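Chloramphenicol acetyltransferase (Bacteroides thetaiotaomicron, PDB 2I9D) probably transfers an acetyl group from acetyl-coenzyme A to chloramphenicol, and belongs to the trimeric chloramphenicol acetyltransferase family. Local coordinates at residues E17-N20 and F21-F25. Sequence-based numbering, arbitrary orientation.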
ATOM      1  N   GLU A  17     -10.872   3.332 -24.254  1.00 45.58           N
ATOM      2  CA  GLU A  17     -11.549   2.223 -23.593  1.00 45.56           C
ATOM      3  C   GLU A  17     -11.012   1.919 -22.177  1.00 44.25           C
ATOM      4  O   GLU A  17     -11.775   1.557 -21.276  1.00 43.39           O
ATOM      5  CB  GLU A  17     -11.508   0.981 -24.511  1.00 46.83           C
ATOM      6  CG  GLU A  17     -12.446   1.099 -25.751  1.00 50.56           C
ATOM      7  CD  GLU A  17     -13.932   1.281 -25.354  1.00 56.77           C
ATOM      8  OE1 GLU A  17     -14.675   0.264 -25.390  1.00 60.12           O
ATOM      9  OE2 GLU A  17     -14.362   2.419 -24.987  1.00 57.86           O
ATOM     10  N   ASN A  18      -9.698   2.056 -22.007  1.00 43.18           N
ATOM     11  CA  ASN A  18      -9.053   1.945 -20.705  1.00 42.59           C
ATOM     12  C   ASN A  18      -9.627   2.969 -19.719  1.00 41.69           C
ATOM     13  O   ASN A  18     -10.020   2.614 -18.608  1.00 41.11           O
ATOM     14  CB  ASN A  18      -7.544   2.143 -20.836  1.00 42.63           C
ATOM     15  CG  ASN A  18      -6.916   1.221 -21.874  1.00 43.91           C
ATOM     16  OD1 ASN A  18      -6.215   0.253 -21.534  1.00 42.24           O
ATOM     17  ND2 ASN A  18      -7.161   1.521 -23.154  1.00 42.80           N
ATOM     18  N   PHE A  19      -9.708   4.227 -20.161  1.00 40.82           N
ATOM     19  CA  PHE A  19     -10.254   5.310 -19.354  1.00 39.84           C
ATOM     20  C   PHE A  19     -11.749   5.188 -19.085  1.00 39.81           C
ATOM     21  O   PHE A  19     -12.186   5.468 -17.978  1.00 40.33           O
ATOM     22  CB  PHE A  19      -9.920   6.686 -19.949  1.00 39.40           C
ATOM     23  CG  PHE A  19     -10.274   7.839 -19.038  1.00 38.70           C
ATOM     24  CD1 PHE A  19      -9.341   8.331 -18.123  1.00 37.53           C
ATOM     25  CD2 PHE A  19     -11.543   8.415 -19.081  1.00 38.16           C
ATOM     26  CE1 PHE A  19      -9.659   9.388 -17.269  1.00 37.12           C
ATOM     27  CE2 PHE A  19     -11.882   9.467 -18.223  1.00 39.07           C
ATOM     28  CZ  PHE A  19     -10.927   9.955 -17.313  1.00 38.58           C
ATOM     29  N   ASN A  20     -12.541   4.787 -20.077  1.00 39.58           N
ATOM     30  CA  ASN A  20     -13.978   4.618 -19.852  1.00 39.39           C
ATOM     31  C   ASN A  20     -14.340   3.468 -18.909  1.00 38.71           C
ATOM     32  O   ASN A  20     -15.353   3.549 -18.207  1.00 37.94           O
ATOM     33  CB  ASN A  20     -14.759   4.554 -21.181  1.00 39.94           C
ATOM     34  CG  ASN A  20     -14.760   5.906 -21.921  1.00 42.50           C
ATOM     35  OD1 ASN A  20     -14.773   6.975 -21.292  1.00 42.81           O
ATOM     36  ND2 ASN A  20     -14.723   5.861 -23.260  1.00 44.76           N
ATOM     37  N   PHE A  21     -13.507   2.425 -18.879  1.00 38.30           N
ATOM     38  CA  PHE A  21     -13.647   1.330 -17.904  1.00 38.53           C
ATOM     39  C   PHE A  21     -13.632   1.851 -16.452  1.00 37.66           C
ATOM     40  O   PHE A  21     -14.506   1.504 -15.653  1.00 37.25           O
ATOM     41  CB  PHE A  21     -12.537   0.299 -18.120  1.00 39.26           C
ATOM     42  CG  PHE A  21     -12.637  -0.922 -17.229  1.00 41.42           C
ATOM     43  CD1 PHE A  21     -13.525  -1.971 -17.537  1.00 41.54           C
ATOM     44  CD2 PHE A  21     -11.822  -1.037 -16.092  1.00 41.10           C
ATOM     45  CE1 PHE A  21     -13.602  -3.109 -16.716  1.00 42.08           C
ATOM     46  CE2 PHE A  21     -11.896  -2.168 -15.260  1.00 40.88           C
ATOM     47  CZ  PHE A  21     -12.776  -3.208 -15.575  1.00 41.13           C
ATOM     48  N   PHE A  22     -12.675   2.725 -16.133  1.00 36.95           N
ATOM     49  CA  PHE A  22     -12.539   3.247 -14.751  1.00 36.76           C
ATOM     50  C   PHE A  22     -13.385   4.497 -14.427  1.00 37.61           C
ATOM     51  O   PHE A  22     -13.483   4.889 -13.251  1.00 37.75           O
ATOM     52  CB  PHE A  22     -11.065   3.494 -14.394  1.00 35.19           C
ATOM     53  CG  PHE A  22     -10.202   2.263 -14.465  1.00 32.42           C
ATOM     54  CD1 PHE A  22     -10.281   1.280 -13.477  1.00 30.41           C
ATOM     55  CD2 PHE A  22      -9.289   2.103 -15.501  1.00 31.42           C
ATOM     56  CE1 PHE A  22      -9.466   0.156 -13.510  1.00 29.49           C
ATOM     57  CE2 PHE A  22      -8.470   0.969 -15.566  1.00 31.05           C
ATOM     58  CZ  PHE A  22      -8.561  -0.009 -14.554  1.00 32.00           C
ATOM     59  N   ARG A  23     -14.001   5.091 -15.459  1.00 38.32           N
ATOM     60  CA  ARG A  23     -14.818   6.329 -15.347  1.00 39.02           C
ATOM     61  C   ARG A  23     -15.780   6.402 -14.169  1.00 38.47           C
ATOM     62  O   ARG A  23     -15.895   7.445 -13.552  1.00 39.12           O
ATOM     63  CB  ARG A  23     -15.601   6.624 -16.642  1.00 38.91           C
ATOM     64  CG  ARG A  23     -16.055   8.102 -16.757  1.00 40.95           C
ATOM     65  CD  ARG A  23     -16.921   8.394 -18.009  1.00 40.66           C
ATOM     66  NE  ARG A  23     -16.129   8.453 -19.245  1.00 42.01           N
ATOM     67  CZ  ARG A  23     -15.402   9.505 -19.637  1.00 42.83           C
ATOM     68  NH1 ARG A  23     -15.335  10.613 -18.889  1.00 41.70           N
ATOM     69  NH2 ARG A  23     -14.731   9.453 -20.788  1.00 40.87           N
ATOM     70  N   HIS A  24     -16.468   5.316 -13.850  1.00 37.90           N
ATOM     71  CA  HIS A  24     -17.465   5.365 -12.774  1.00 37.24           C
ATOM     72  C   HIS A  24     -17.054   4.673 -11.477  1.00 35.20           C
ATOM     73  O   HIS A  24     -17.853   4.553 -10.551  1.00 35.14           O
ATOM     74  CB  HIS A  24     -18.799   4.842 -13.309  1.00 38.69           C
ATOM     75  CG  HIS A  24     -19.262   5.584 -14.526  1.00 43.13           C
ATOM     76  ND1 HIS A  24     -19.601   6.926 -14.494  1.00 46.57           N
ATOM     77  CD2 HIS A  24     -19.388   5.192 -15.819  1.00 46.51           C
ATOM     78  CE1 HIS A  24     -19.931   7.321 -15.712  1.00 49.18           C
ATOM     79  NE2 HIS A  24     -19.811   6.289 -16.534  1.00 49.33           N
ATOM     80  N   PHE A  25     -15.785   4.270 -11.407  1.00 32.70           N
ATOM     81  CA  PHE A  25     -15.211   3.627 -10.223  1.00 30.10           C
ATOM     82  C   PHE A  25     -15.207   4.536  -9.001  1.00 28.44           C
ATOM     83  O   PHE A  25     -14.823   5.711  -9.110  1.00 28.18           O
ATOM     84  CB  PHE A  25     -13.769   3.194 -10.530  1.00 29.26           C
ATOM     85  CG  PHE A  25     -13.659   1.827 -11.166  1.00 28.73           C
ATOM     86  CD1 PHE A  25     -14.500   1.457 -12.229  1.00 26.29           C
ATOM     87  CD2 PHE A  25     -12.703   0.914 -10.707  1.00 27.41           C
ATOM     88  CE1 PHE A  25     -14.393   0.218 -12.827  1.00 28.25           C
ATOM     89  CE2 PHE A  25     -12.593  -0.357 -11.281  1.00 29.27           C
ATOM     90  CZ  PHE A  25     -13.437  -0.709 -12.355  1.00 28.66           C
TER
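Arg23 has CG anti to its backbone N (chi1 -160°), and a bend at chi3 (-75°) folds the guanidinium back along the helix and brings it alongside Asn20. The two side chains run side by side. Arg23 grips the amide side-on, with NE and NH2 on one oxygen. Arg23 NE lies 2.9 Å from Asn20 OD1. Arg23 NH2 is modelled 2.5 Å from the same Asn20 OD1, a very short length whose exact value is doubtful. The oxygen sits at the guanidinium edge, near its plane. Two hydrogen bonds to one oxygen should restrict the rotation of the guanidinium. One face of the same group is taken by Phe19, whose CE2 approaches Arg23 NH1 to 3.7 Å. The ring meets it with an edge, at a steep interplanar angle of 71°.

The contact lies on helix 16-22, and a type I beta turn runs from Phe22 to Phe25. Phe21 N makes a regular helical bond to Glu17 O, 3.1 Å long. Phe19 O accepts weak bonds from the N atoms of Phe22 and Arg23. Asn18 O lies 3.2 Å from CD2 of Phe22, coming obliquely to that ring. In the trimeric fold of this family the active sites lie at subunit interfaces. In keeping with this, the Phe22 ring stacks with His197, the predicted proton acceptor, and also packs on Thr163 of a neighbouring subunit. Phe19 meets the ring of Phe199.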